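Local coordinates for protein dnab-like replicative helicase (Bacillus phage SPP1, PDB 3BH0) that probably unwinds duplex DNA in the 5'-3' direction for phage replication, driven by ATP hydrolysis, this chain being the ATPase domain of the DnaB-family helicase, at residues A[114-119]-A[125-130]; A[169-174]-A[220-225]; A[72-77]-A[245-250]; A[102-107]-A[191-196]. One frame throughout, in Å; residues are numbered along the deposited sequence.

Contact 1: residues A[114-119]-A[125-130]; sequences RLIVTA and QKIKAA
V117 and I127 bring the backbones of two consecutive helices closest together, with their CA atoms 7.8 Å apart. They lie in a helix-loop-helix arrangement of the RecA-like P-loop NTPase domain, in which helix 108-119 is followed after four residues by the short helix 124-128. No hydrogen bond joins 114-119 to 125-130; three aliphatic side chains make the contact, burying 106 Å² in all. I127 works as a fork, its two branches meeting two successive residues of the longer helix. Its CG1 arm carries CD1 to the CG2 methyl of I116, 3.8 Å away, the two side chains crossing at about a right angle. I116 offers this methyl because CG2 stands anti to the backbone N, while CG1 lies on the N side (chi1 -72°). The longer helix is regular here, with T118 N bonding R114 O at 2.9 Å and A119 N bonding L115 O at 3.0 Å, whereas I127 is close to the end of its own helix, which A129 leaves. I116 also packs on A145 and I146 of helix 139-150, and I127 rests on I122 of the connecting loop. On the second branch of the fork, I127 CG2 meets V117 CG2, methyl against methyl, at 3.7 Å.

Contact 2: residues A[169-174]-A[220-225]; sequences SKTRQT and LDVVVI
K170 O, just before the T171 that packs on L220, is gripped twice by T174: by the backbone N at 2.8 Å and by OG1 at 3.0 Å. The two donors come from opposite faces of the carbonyl plane, the hydroxyl tilted 34° out of it. T171 OG1 likewise turns back to its own helix, onto I167 O, which leaves the CG2 methyl, anti to the backbone N, for the contact. This methyl and V222 CG1 meet tip to tip at 3.7 Å. L220 spreads its two methyls against the helix: both touch R172 CG, CD2 at 3.6 Å and CD1 at 3.7 Å, and CD1 reaches T171 CB as well, at 3.8 Å. R172 crosses L220 at about a right angle; CG and CD of its aliphatic stem do the touching, at the bend of chi3 (57°), which turns the guanidinium aside. L220 and V222 flank D221, the positive-phi C-prime residue of a Schellman motif that ends helix 202-220, with V222 N bonded to A217 O. L220 O accepts a hydrogen bond from K175 NZ. The contact thus seats helix 164-176 on the turn of a right-handed beta-alpha-beta crossover, where helix 202-220 gives way to strand 223-228, the parallel neighbour of strand 183-188, whose V185 also touches T171.

Contact 3: residues A[72-77]-A[245-250]; sequences LIAARP and SDLRES
L72 holds CG anti to its backbone N (chi1 -156°), whereas L247 swings CG to the N side, anti to the carbonyl carbon (chi1 -61°); these settings send the two side chains toward each other, tip to tip. Their ends meet methyl to methyl, L72 CD2 lying 3.9 Å from L247 CD2. The same L247 methyl also reaches A74 CB, at 4.2 Å, and so rests across two residues on one face of strand 70-74, while I73 between them turns to the other side of the sheet. L247 comes from the loop that links strand 223-228 to helix 252-256, just past a short 3-10 segment, and S250 N bonds back to L247 O at 3.2 Å. Around these methyls, L253 of helix 252-256 packs on L72, and L230 touches L247.

Beyond A74 the strand runs into a loop whose sequence and shape fit a Walker A P-loop, with A75 O accepting a bond from K81 NZ. R76 turns its guanidinium to E235, in a salt bridge through NE, and to L230 O through NH1, with P77 CD lying 3.4 Å above the centre of one face; together these probably restrict its rotation. Between 72-77 and 245-250, by contrast, there is neither hydrogen bond nor charge pair. Only 84 Å² is buried, so the chemistry is that of a small, purely apolar touch: shape and exclusion of water hold the leucine against the C-terminal end of strand 70-74, which leads into the probable P-loop, and no directional bond fixes its orientation there.

Contact 4: residues A[102-107]-A[191-196]; sequences HSLEMG and QLLEPA
Q191 leads into L192, the residue that meets L104 and E105 across the contact; its own amide faces the other way, OE1 accepting from Q229 N and NE2 bonding to S228 OG at the end of the neighbouring strand. L192 lies in the same short 3-10 segment, and its CA is 6.8 Å from that of L104. A single methyl does its work: L192 CD2 lies 3.9 Å from L104 CB and equally 3.9 Å from E105 OE1, between the root of one side chain and the end of the other. E105 reaches it because CG stands anti to the backbone N (chi1 -172°) and the chain then bends at chi2 (95°), setting the side chain across L192 at about a right angle.

L193 comes next and takes the far end of L104: its CD2 touches L104 CD1 at 3.9 Å, the two leucines also crossing at about a right angle. L104 is thus held at both its base and its tip by consecutive leucines, and I187 of strand 183-188 touches both L104 and L193. Past L193 the segment leaves the contact, and P195 packs along helix 202-220. The arrangement joins the loop after strand 98-103 to the loop after strand 183-188, at the carboxyl ends of two adjacent parallel strands, where P-loop NTPases place their active-site loops. No hydrogen bond crosses between 102-107 and 191-196, so this joint of 199 Å² rests on mostly aliphatic packing without directional bonds, and the touch of L192 does not orient the E105 carboxylate by any polar bond.

How the contacts relate
Contacts 2, 3 and 4 share one mixed sheet, while contact 1, made by two helices, lies apart, its centre about 30 Å from that of contact 2. Strands 223-228 and 70-74 are neighbours, so contacts 2 and 3 meet directly, I225 CG2 lying 3.6 Å from I73 CD1. Contact 4 has its centre about 16 Å from those of both contacts 2 and 3; it packs on contact 2 through H102 NE2, 4.0 Å from K170 CB, and on contact 3 through Q191 NE2, 4.0 Å from S250 OG. Contact 1 is tied to contact 4 through helix 108-119, which follows strand 98-103, with R114 NE 3.4 Å from M106 CE. The probable P-loop starts in contact 3, and the E105 side chain of contact 4 lies near it without touching.

Contact 1: residues A[114-119]-A[125-130]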
loop_
_atom_site.group_PDB
_atom_site.type_symbol
_atom_site.label_atom_id
_atom_site.label_comp_id
_atom_site.label_asym_id
_atom_site.label_seq_id
_atom_site.Cartn_x
_atom_site.Cartn_y
_atom_site.Cartn_z
ATOM N N ARG A 114 12.310 9.628 2.093
ATOM C CA ARG A 114 11.877 8.941 0.873
ATOM C C ARG A 114 10.790 9.718 0.124
ATOM O O ARG A 114 10.824 9.832 -1.105
ATOM C CB ARG A 114 11.354 7.546 1.173
ATOM C CG ARG A 114 12.370 6.538 1.561
ATOM C CD ARG A 114 11.628 5.263 1.846
ATOM N NE ARG A 114 12.523 4.152 2.108
ATOM C CZ ARG A 114 12.656 3.086 1.321
ATOM N NH1 ARG A 114 11.937 2.974 0.197
ATOM N NH2 ARG A 114 13.512 2.125 1.674
ATOM N N LEU A 115 9.817 10.225 0.873
ATOM C CA LEU A 115 8.742 11.039 0.304
ATOM C C LEU A 115 9.282 12.275 -0.426
ATOM O O LEU A 115 8.853 12.565 -1.543
ATOM C CB LEU A 115 7.738 11.440 1.389
ATOM C CG LEU A 115 6.802 10.336 1.902
ATOM C CD1 LEU A 115 5.985 10.829 3.079
ATOM C CD2 LEU A 115 5.901 9.801 0.785
ATOM N N ILE A 116 10.217 12.985 0.216
ATOM C CA ILE A 116 10.942 14.108 -0.389
ATOM C C ILE A 116 11.704 13.696 -1.656
ATOM O O ILE A 116 11.490 14.257 -2.726
ATOM C CB ILE A 116 11.913 14.759 0.625
ATOM C CG1 ILE A 116 11.137 15.547 1.686
ATOM C CG2 ILE A 116 12.919 15.678 -0.090
ATOM C CD1 ILE A 116 11.882 15.720 2.991
ATOM N N VAL A 117 12.583 12.711 -1.528
ATOM C CA VAL A 117 13.336 12.184 -2.658
ATOM C C VAL A 117 12.440 11.891 -3.865
ATOM O O VAL A 117 12.763 12.289 -4.983
ATOM C CB VAL A 117 14.150 10.930 -2.243
ATOM C CG1 VAL A 117 14.605 10.126 -3.454
ATOM C CG2 VAL A 117 15.340 11.334 -1.379
ATOM N N THR A 118 11.313 11.214 -3.635
ATOM C CA THR A 118 10.391 10.873 -4.724
ATOM C C THR A 118 9.666 12.091 -5.320
ATOM O O THR A 118 9.567 12.223 -6.551
ATOM C CB THR A 118 9.353 9.793 -4.314
ATOM O OG1 THR A 118 10.005 8.741 -3.589
ATOM C CG2 THR A 118 8.679 9.215 -5.550
ATOM N N ALA A 119 9.165 12.970 -4.454
ATOM C CA ALA A 119 8.376 14.124 -4.895
ATOM C C ALA A 119 9.209 15.101 -5.732
ATOM O O ALA A 119 8.805 15.485 -6.834
ATOM C CB ALA A 119 7.743 14.839 -3.701
ATOM N N GLN A 125 21.596 9.790 -2.362
ATOM C CA GLN A 125 22.944 9.908 -1.787
ATOM C C GLN A 125 23.349 11.361 -1.597
ATOM O O GLN A 125 23.965 11.719 -0.587
ATOM C CB GLN A 125 23.988 9.166 -2.624
ATOM C CG GLN A 125 23.967 7.646 -2.457
ATOM C CD GLN A 125 23.869 7.205 -1.005
ATOM O OE1 GLN A 125 24.760 7.474 -0.191
ATOM N NE2 GLN A 125 22.779 6.517 -0.676
ATOM N N LYS A 126 22.988 12.190 -2.573
ATOM C CA LYS A 126 23.243 13.624 -2.511
ATOM C C LYS A 126 22.510 14.218 -1.327
ATOM O O LYS A 126 23.079 15.005 -0.571
ATOM C CB LYS A 126 22.826 14.312 -3.817
ATOM C CG LYS A 126 23.578 13.772 -5.026
ATOM C CD LYS A 126 23.607 14.744 -6.187
ATOM C CE LYS A 126 24.702 14.337 -7.180
ATOM N NZ LYS A 126 24.813 15.266 -8.350
ATOM N N ILE A 127 21.251 13.806 -1.162
ATOM C CA ILE A 127 20.440 14.253 -0.036
ATOM C C ILE A 127 20.901 13.636 1.285
ATOM O O ILE A 127 20.814 14.293 2.337
ATOM C CB ILE A 127 18.910 14.031 -0.289
ATOM C CG1 ILE A 127 18.089 15.149 0.340
ATOM C CG2 ILE A 127 18.422 12.688 0.233
ATOM C CD1 ILE A 127 16.723 15.345 -0.322
ATOM N N LYS A 128 21.410 12.392 1.204
ATOM C CA LYS A 128 21.627 11.506 2.372
ATOM C C LYS A 128 22.426 12.210 3.448
ATOM O O LYS A 128 22.012 12.282 4.623
ATOM C CB LYS A 128 22.313 10.184 1.979
ATOM C CG LYS A 128 22.819 9.387 3.179
ATOM C CD LYS A 128 22.979 7.912 2.884
ATOM C CE LYS A 128 23.220 7.154 4.179
ATOM N NZ LYS A 128 23.525 5.721 3.953
ATOM N N ALA A 129 23.585 12.703 3.034
ATOM C CA ALA A 129 24.309 13.664 3.808
ATOM C C ALA A 129 24.795 14.548 2.707
ATOM O O ALA A 129 24.203 14.566 1.622
ATOM C CB ALA A 129 25.455 13.022 4.536
ATOM N N ALA A 130 25.856 15.292 2.983
ATOM C CA ALA A 130 26.544 16.046 1.960
ATOM C C ALA A 130 25.598 16.807 1.017
ATOM O O ALA A 130 25.961 17.125 -0.113
ATOM C CB ALA A 130 27.442 15.127 1.200
#

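Contact 2: residues A[169-174]-A[220-225]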
loop_
_atom_site.group_PDB
_atom_site.type_symbol
_atom_site.label_atom_id
_atom_site.label_comp_id
_atom_site.label_asym_id
_atom_site.label_seq_id
_atom_site.Cartn_x
_atom_site.Cartn_y
_atom_site.Cartn_z
ATOM N N SER A 169 -7.519 2.058 17.416
ATOM C CA SER A 169 -7.595 3.295 18.182
ATOM C C SER A 169 -7.228 4.550 17.367
ATOM O O SER A 169 -7.956 5.545 17.386
ATOM C CB SER A 169 -6.716 3.167 19.421
ATOM O OG SER A 169 -6.839 4.315 20.234
ATOM N N LYS A 170 -6.120 4.474 16.624
ATOM C CA LYS A 170 -5.615 5.605 15.840
ATOM C C LYS A 170 -6.459 5.925 14.621
ATOM O O LYS A 170 -6.621 7.081 14.253
ATOM C CB LYS A 170 -4.161 5.363 15.433
ATOM C CG LYS A 170 -3.250 5.022 16.604
ATOM C CD LYS A 170 -2.968 6.241 17.502
ATOM C CE LYS A 170 -2.261 5.804 18.759
ATOM N NZ LYS A 170 -1.651 6.946 19.496
ATOM N N THR A 171 -6.984 4.893 13.982
ATOM C CA THR A 171 -7.851 5.068 12.818
ATOM C C THR A 171 -9.123 5.858 13.172
ATOM O O THR A 171 -9.517 6.767 12.441
ATOM C CB THR A 171 -8.227 3.701 12.219
ATOM O OG1 THR A 171 -7.041 2.905 12.071
ATOM C CG2 THR A 171 -8.894 3.871 10.881
ATOM N N ARG A 172 -9.750 5.499 14.296
ATOM C CA ARG A 172 -10.934 6.204 14.809
ATOM C C ARG A 172 -10.592 7.644 15.136
ATOM O O ARG A 172 -11.222 8.588 14.624
ATOM C CB ARG A 172 -11.473 5.503 16.056
ATOM C CG ARG A 172 -11.986 4.100 15.783
ATOM C CD ARG A 172 -12.794 3.578 16.938
ATOM N NE ARG A 172 -13.920 4.462 17.238
ATOM C CZ ARG A 172 -14.319 4.771 18.469
ATOM N NH1 ARG A 172 -13.682 4.276 19.519
ATOM N NH2 ARG A 172 -15.353 5.583 18.644
ATOM N N GLN A 173 -9.576 7.793 15.981
ATOM C CA GLN A 173 -8.957 9.070 16.305
ATOM C C GLN A 173 -8.725 9.946 15.066
ATOM O O GLN A 173 -9.015 11.132 15.105
ATOM C CB GLN A 173 -7.655 8.806 17.075
ATOM C CG GLN A 173 -7.067 10.014 17.763
ATOM C CD GLN A 173 -5.744 9.720 18.450
ATOM O OE1 GLN A 173 -5.603 8.736 19.186
ATOM N NE2 GLN A 173 -4.765 10.590 18.224
ATOM N N THR A 174 -8.230 9.361 13.975
ATOM C CA THR A 174 -8.036 10.082 12.691
ATOM C C THR A 174 -9.357 10.411 12.007
ATOM O O THR A 174 -9.514 11.470 11.401
ATOM C CB THR A 174 -7.138 9.273 11.684
ATOM O OG1 THR A 174 -5.809 9.159 12.199
ATOM C CG2 THR A 174 -7.074 9.935 10.309
ATOM N N LEU A 220 -14.781 0.081 10.840
ATOM C CA LEU A 220 -14.486 1.523 10.811
ATOM C C LEU A 220 -14.708 2.161 9.441
ATOM O O LEU A 220 -14.674 3.378 9.312
ATOM C CB LEU A 220 -13.072 1.827 11.335
ATOM C CG LEU A 220 -12.703 1.260 12.708
ATOM C CD1 LEU A 220 -11.276 1.684 13.093
ATOM C CD2 LEU A 220 -13.740 1.682 13.774
ATOM N N ASP A 221 -14.942 1.340 8.422
ATOM C CA ASP A 221 -15.237 1.845 7.073
ATOM C C ASP A 221 -14.009 2.524 6.437
ATOM O O ASP A 221 -14.097 3.624 5.873
ATOM C CB ASP A 221 -16.474 2.784 7.093
ATOM C CG ASP A 221 -17.156 2.902 5.732
ATOM O OD1 ASP A 221 -17.091 1.949 4.914
ATOM O OD2 ASP A 221 -17.770 3.966 5.489
ATOM N N VAL A 222 -12.867 1.844 6.510
ATOM C CA VAL A 222 -11.623 2.351 5.915
ATOM C C VAL A 222 -10.998 1.369 4.921
ATOM O O VAL A 222 -11.317 0.180 4.932
ATOM C CB VAL A 222 -10.565 2.737 7.002
ATOM C CG1 VAL A 222 -11.055 3.944 7.829
ATOM C CG2 VAL A 222 -10.194 1.535 7.905
ATOM N N VAL A 223 -10.120 1.880 4.058
ATOM C CA VAL A 223 -9.229 1.018 3.282
ATOM C C VAL A 223 -8.032 0.626 4.151
ATOM O O VAL A 223 -7.354 1.487 4.689
ATOM C CB VAL A 223 -8.729 1.692 1.986
ATOM C CG1 VAL A 223 -7.903 0.689 1.146
ATOM C CG2 VAL A 223 -9.910 2.236 1.174
ATOM N N VAL A 224 -7.805 -0.670 4.313
ATOM C CA VAL A 224 -6.585 -1.155 4.956
ATOM C C VAL A 224 -5.674 -1.724 3.882
ATOM O O VAL A 224 -6.111 -2.531 3.066
ATOM C CB VAL A 224 -6.878 -2.195 6.041
ATOM C CG1 VAL A 224 -5.590 -2.704 6.671
ATOM C CG2 VAL A 224 -7.784 -1.572 7.109
ATOM N N ILE A 225 -4.436 -1.230 3.859
ATOM C CA ILE A 225 -3.392 -1.705 2.962
ATOM C C ILE A 225 -2.220 -2.242 3.797
ATOM O O ILE A 225 -1.465 -1.474 4.403
ATOM C CB ILE A 225 -2.908 -0.619 1.965
ATOM C CG1 ILE A 225 -4.067 -0.113 1.091
ATOM C CG2 ILE A 225 -1.852 -1.187 1.062
ATOM C CD1 ILE A 225 -3.732 1.096 0.245
#

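Contact 3: residues A[72-77]-A[245-250]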
loop_
_atom_site.group_PDB
_atom_site.type_symbol
_atom_site.label_atom_id
_atom_site.label_comp_id
_atom_site.label_asym_id
_atom_site.label_seq_id
_atom_site.Cartn_x
_atom_site.Cartn_y
_atom_site.Cartn_z
ATOM N N LEU A 72 -3.595 -6.263 0.220
ATOM C CA LEU A 72 -2.303 -6.798 0.561
ATOM C C LEU A 72 -1.301 -6.526 -0.573
ATOM O O LEU A 72 -1.583 -6.767 -1.736
ATOM C CB LEU A 72 -2.451 -8.299 0.815
ATOM C CG LEU A 72 -1.394 -8.934 1.696
ATOM C CD1 LEU A 72 -1.654 -8.559 3.169
ATOM C CD2 LEU A 72 -1.410 -10.433 1.498
ATOM N N ILE A 73 -0.153 -5.972 -0.205
ATOM C CA ILE A 73 0.960 -5.767 -1.120
ATOM C C ILE A 73 2.070 -6.648 -0.586
ATOM O O ILE A 73 2.711 -6.324 0.414
ATOM C CB ILE A 73 1.429 -4.283 -1.191
ATOM C CG1 ILE A 73 0.295 -3.383 -1.692
ATOM C CG2 ILE A 73 2.613 -4.155 -2.128
ATOM C CD1 ILE A 73 0.559 -1.911 -1.542
ATOM N N ALA A 74 2.255 -7.777 -1.247
ATOM C CA ALA A 74 3.271 -8.727 -0.865
ATOM C C ALA A 74 4.382 -8.873 -1.923
ATOM O O ALA A 74 4.144 -8.844 -3.128
ATOM C CB ALA A 74 2.639 -10.064 -0.533
ATOM N N ALA A 75 5.612 -9.001 -1.461
ATOM C CA ALA A 75 6.745 -9.156 -2.375
ATOM C C ALA A 75 7.942 -9.638 -1.601
ATOM O O ALA A 75 8.069 -9.367 -0.417
ATOM C CB ALA A 75 7.077 -7.831 -3.073
ATOM N N ARG A 76 8.812 -10.352 -2.303
ATOM C CA ARG A 76 10.150 -10.662 -1.837
ATOM C C ARG A 76 10.958 -9.364 -1.655
ATOM O O ARG A 76 10.537 -8.299 -2.130
ATOM C CB ARG A 76 10.817 -11.620 -2.821
ATOM C CG ARG A 76 10.165 -12.995 -2.884
ATOM C CD ARG A 76 10.437 -13.811 -1.618
ATOM N NE ARG A 76 11.860 -13.900 -1.333
ATOM C CZ ARG A 76 12.398 -13.927 -0.114
ATOM N NH1 ARG A 76 11.642 -13.881 0.984
ATOM N NH2 ARG A 76 13.720 -13.974 0.007
ATOM N N PRO A 77 12.094 -9.428 -0.924
ATOM C CA PRO A 77 12.937 -8.232 -0.817
ATOM C C PRO A 77 13.420 -7.710 -2.178
ATOM O O PRO A 77 13.648 -8.493 -3.105
ATOM C CB PRO A 77 14.134 -8.718 0.010
ATOM C CG PRO A 77 13.644 -9.918 0.729
ATOM C CD PRO A 77 12.642 -10.557 -0.154
ATOM N N SER A 245 0.045 -19.488 -3.016
ATOM C CA SER A 245 0.650 -20.471 -2.120
ATOM C C SER A 245 1.904 -19.951 -1.381
ATOM O O SER A 245 2.293 -20.515 -0.356
ATOM C CB SER A 245 0.982 -21.765 -2.885
ATOM O OG SER A 245 2.153 -21.615 -3.676
ATOM N N ASP A 246 2.527 -18.882 -1.881
ATOM C CA ASP A 246 3.722 -18.309 -1.230
ATOM C C ASP A 246 3.444 -17.640 0.122
ATOM O O ASP A 246 4.365 -17.386 0.912
ATOM C CB ASP A 246 4.446 -17.344 -2.172
ATOM C CG ASP A 246 5.069 -18.054 -3.350
ATOM O OD1 ASP A 246 5.587 -19.176 -3.153
ATOM O OD2 ASP A 246 5.043 -17.493 -4.467
ATOM N N LEU A 247 2.171 -17.365 0.390
ATOM C CA LEU A 247 1.777 -16.763 1.658
ATOM C C LEU A 247 1.726 -17.815 2.784
ATOM O O LEU A 247 1.025 -17.628 3.770
ATOM C CB LEU A 247 0.443 -16.014 1.498
ATOM C CG LEU A 247 0.394 -14.838 0.508
ATOM C CD1 LEU A 247 -1.021 -14.599 -0.032
ATOM C CD2 LEU A 247 0.961 -13.563 1.117
ATOM N N ARG A 248 2.518 -18.886 2.642
ATOM C CA ARG A 248 2.456 -20.117 3.482
ATOM C C ARG A 248 2.195 -19.934 4.973
ATOM O O ARG A 248 1.171 -20.392 5.486
ATOM C CB ARG A 248 3.719 -20.980 3.300
ATOM C CG ARG A 248 3.560 -22.443 3.752
ATOM C CD ARG A 248 3.702 -22.659 5.275
ATOM N NE ARG A 248 3.594 -24.085 5.611
ATOM C CZ ARG A 248 3.524 -24.589 6.845
ATOM N NH1 ARG A 248 3.542 -23.789 7.915
ATOM N NH2 ARG A 248 3.434 -25.907 7.012
ATOM N N GLU A 249 3.130 -19.257 5.643
ATOM C CA GLU A 249 3.203 -19.198 7.111
ATOM C C GLU A 249 2.033 -18.447 7.771
ATOM O O GLU A 249 1.974 -18.312 9.003
ATOM C CB GLU A 249 4.557 -18.604 7.558
ATOM C CG GLU A 249 5.808 -19.326 6.999
ATOM C CD GLU A 249 6.345 -18.714 5.690
ATOM O OE1 GLU A 249 5.542 -18.198 4.874
ATOM O OE2 GLU A 249 7.579 -18.757 5.470
ATOM N N SER A 250 1.095 -18.006 6.937
ATOM C CA SER A 250 0.004 -17.135 7.345
ATOM C C SER A 250 -1.372 -17.807 7.240
ATOM O O SER A 250 -2.195 -17.702 8.162
ATOM C CB SER A 250 0.050 -15.860 6.492
ATOM O OG SER A 250 1.355 -15.281 6.502
#

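Contact 4: residues A[102-107]-A[191-196]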
loop_
_atom_site.group_PDB
_atom_site.type_symbol
_atom_site.label_atom_id
_atom_site.label_comp_id
_atom_site.label_asym_id
_atom_site.label_seq_id
_atom_site.Cartn_x
_atom_site.Cartn_y
_atom_site.Cartn_z
ATOM N N HIS A 102 1.403 3.308 9.150
ATOM C CA HIS A 102 1.905 2.679 10.346
ATOM C C HIS A 102 3.206 1.971 9.992
ATOM O O HIS A 102 3.213 0.898 9.380
ATOM C CB HIS A 102 0.855 1.755 10.953
ATOM C CG HIS A 102 -0.313 2.492 11.529
ATOM N ND1 HIS A 102 -1.327 3.011 10.749
ATOM C CD2 HIS A 102 -0.615 2.827 12.806
ATOM C CE1 HIS A 102 -2.200 3.634 11.522
ATOM N NE2 HIS A 102 -1.793 3.532 12.773
ATOM N N SER A 103 4.313 2.627 10.340
ATOM C CA SER A 103 5.622 2.164 9.926
ATOM C C SER A 103 6.412 1.596 11.096
ATOM O O SER A 103 6.931 2.310 11.942
ATOM C CB SER A 103 6.371 3.262 9.171
ATOM O OG SER A 103 7.248 3.965 9.999
ATOM N N LEU A 104 6.466 0.274 11.117
ATOM C CA LEU A 104 6.971 -0.481 12.231
ATOM C C LEU A 104 8.450 -0.785 12.015
ATOM O O LEU A 104 9.197 -1.066 12.954
ATOM C CB LEU A 104 6.148 -1.757 12.350
ATOM C CG LEU A 104 4.726 -1.483 12.843
ATOM C CD1 LEU A 104 3.713 -1.992 11.837
ATOM C CD2 LEU A 104 4.542 -2.193 14.164
ATOM N N GLU A 105 8.844 -0.695 10.754
ATOM C CA GLU A 105 10.196 -0.944 10.312
ATOM C C GLU A 105 11.054 0.329 10.465
ATOM O O GLU A 105 12.174 0.266 10.959
ATOM C CB GLU A 105 10.140 -1.417 8.850
ATOM C CG GLU A 105 11.448 -1.905 8.288
ATOM C CD GLU A 105 11.632 -3.424 8.377
ATOM O OE1 GLU A 105 12.006 -3.939 9.474
ATOM O OE2 GLU A 105 11.429 -4.094 7.326
ATOM N N MET A 106 10.505 1.475 10.074
ATOM C CA MET A 106 11.258 2.712 9.931
ATOM C C MET A 106 10.678 3.809 10.802
ATOM O O MET A 106 9.482 3.777 11.102
ATOM C CB MET A 106 11.164 3.217 8.483
ATOM C CG MET A 106 11.664 2.285 7.400
ATOM S SD MET A 106 11.432 3.010 5.755
ATOM C CE MET A 106 13.102 2.869 5.181
ATOM N N GLY A 107 11.508 4.793 11.170
ATOM C CA GLY A 107 11.044 6.037 11.792
ATOM C C GLY A 107 10.428 7.012 10.787
ATOM O O GLY A 107 10.655 6.892 9.577
ATOM N N GLN A 191 3.632 -8.681 9.326
ATOM C CA GLN A 191 4.192 -9.762 10.138
ATOM C C GLN A 191 5.047 -9.238 11.282
ATOM O O GLN A 191 5.627 -10.022 12.039
ATOM C CB GLN A 191 5.004 -10.739 9.276
ATOM C CG GLN A 191 4.158 -11.617 8.350
ATOM C CD GLN A 191 3.811 -10.948 7.010
ATOM O OE1 GLN A 191 4.250 -9.832 6.707
ATOM N NE2 GLN A 191 3.022 -11.649 6.200
ATOM N N LEU A 192 5.107 -7.915 11.384
ATOM C CA LEU A 192 5.756 -7.204 12.468
ATOM C C LEU A 192 4.750 -6.780 13.554
ATOM O O LEU A 192 5.143 -6.375 14.657
ATOM C CB LEU A 192 6.462 -5.949 11.906
ATOM C CG LEU A 192 7.993 -5.839 11.947
ATOM C CD1 LEU A 192 8.655 -7.125 11.498
ATOM C CD2 LEU A 192 8.514 -4.653 11.138
ATOM N N LEU A 193 3.459 -6.866 13.238
ATOM C CA LEU A 193 2.409 -6.429 14.167
ATOM C C LEU A 193 2.394 -7.282 15.435
ATOM O O LEU A 193 2.671 -8.473 15.387
ATOM C CB LEU A 193 1.030 -6.447 13.497
ATOM C CG LEU A 193 0.733 -5.352 12.470
ATOM C CD1 LEU A 193 -0.519 -5.661 11.657
ATOM C CD2 LEU A 193 0.621 -3.985 13.117
ATOM N N GLU A 194 2.081 -6.662 16.571
ATOM C CA GLU A 194 1.955 -7.401 17.833
ATOM C C GLU A 194 0.710 -8.272 17.780
ATOM O O GLU A 194 -0.381 -7.757 17.618
ATOM C CB GLU A 194 1.856 -6.435 19.006
ATOM C CG GLU A 194 3.086 -5.592 19.197
ATOM C CD GLU A 194 3.088 -4.871 20.541
ATOM O OE1 GLU A 194 1.983 -4.559 21.078
ATOM O OE2 GLU A 194 4.203 -4.612 21.054
ATOM N N PRO A 195 0.869 -9.602 17.885
ATOM C CA PRO A 195 -0.321 -10.455 17.890
ATOM C C PRO A 195 -1.111 -10.354 19.203
ATOM O O PRO A 195 -0.528 -10.043 20.247
ATOM C CB PRO A 195 0.260 -11.855 17.705
ATOM C CG PRO A 195 1.627 -11.778 18.272
ATOM C CD PRO A 195 2.114 -10.389 17.987
ATOM N N ALA A 196 -2.422 -10.617 19.143
ATOM C CA ALA A 196 -3.296 -10.423 20.312
ATOM C C ALA A 196 -2.949 -11.404 21.420
ATOM O O ALA A 196 -2.925 -11.038 22.589
ATOM C CB ALA A 196 -4.765 -10.515 19.935
#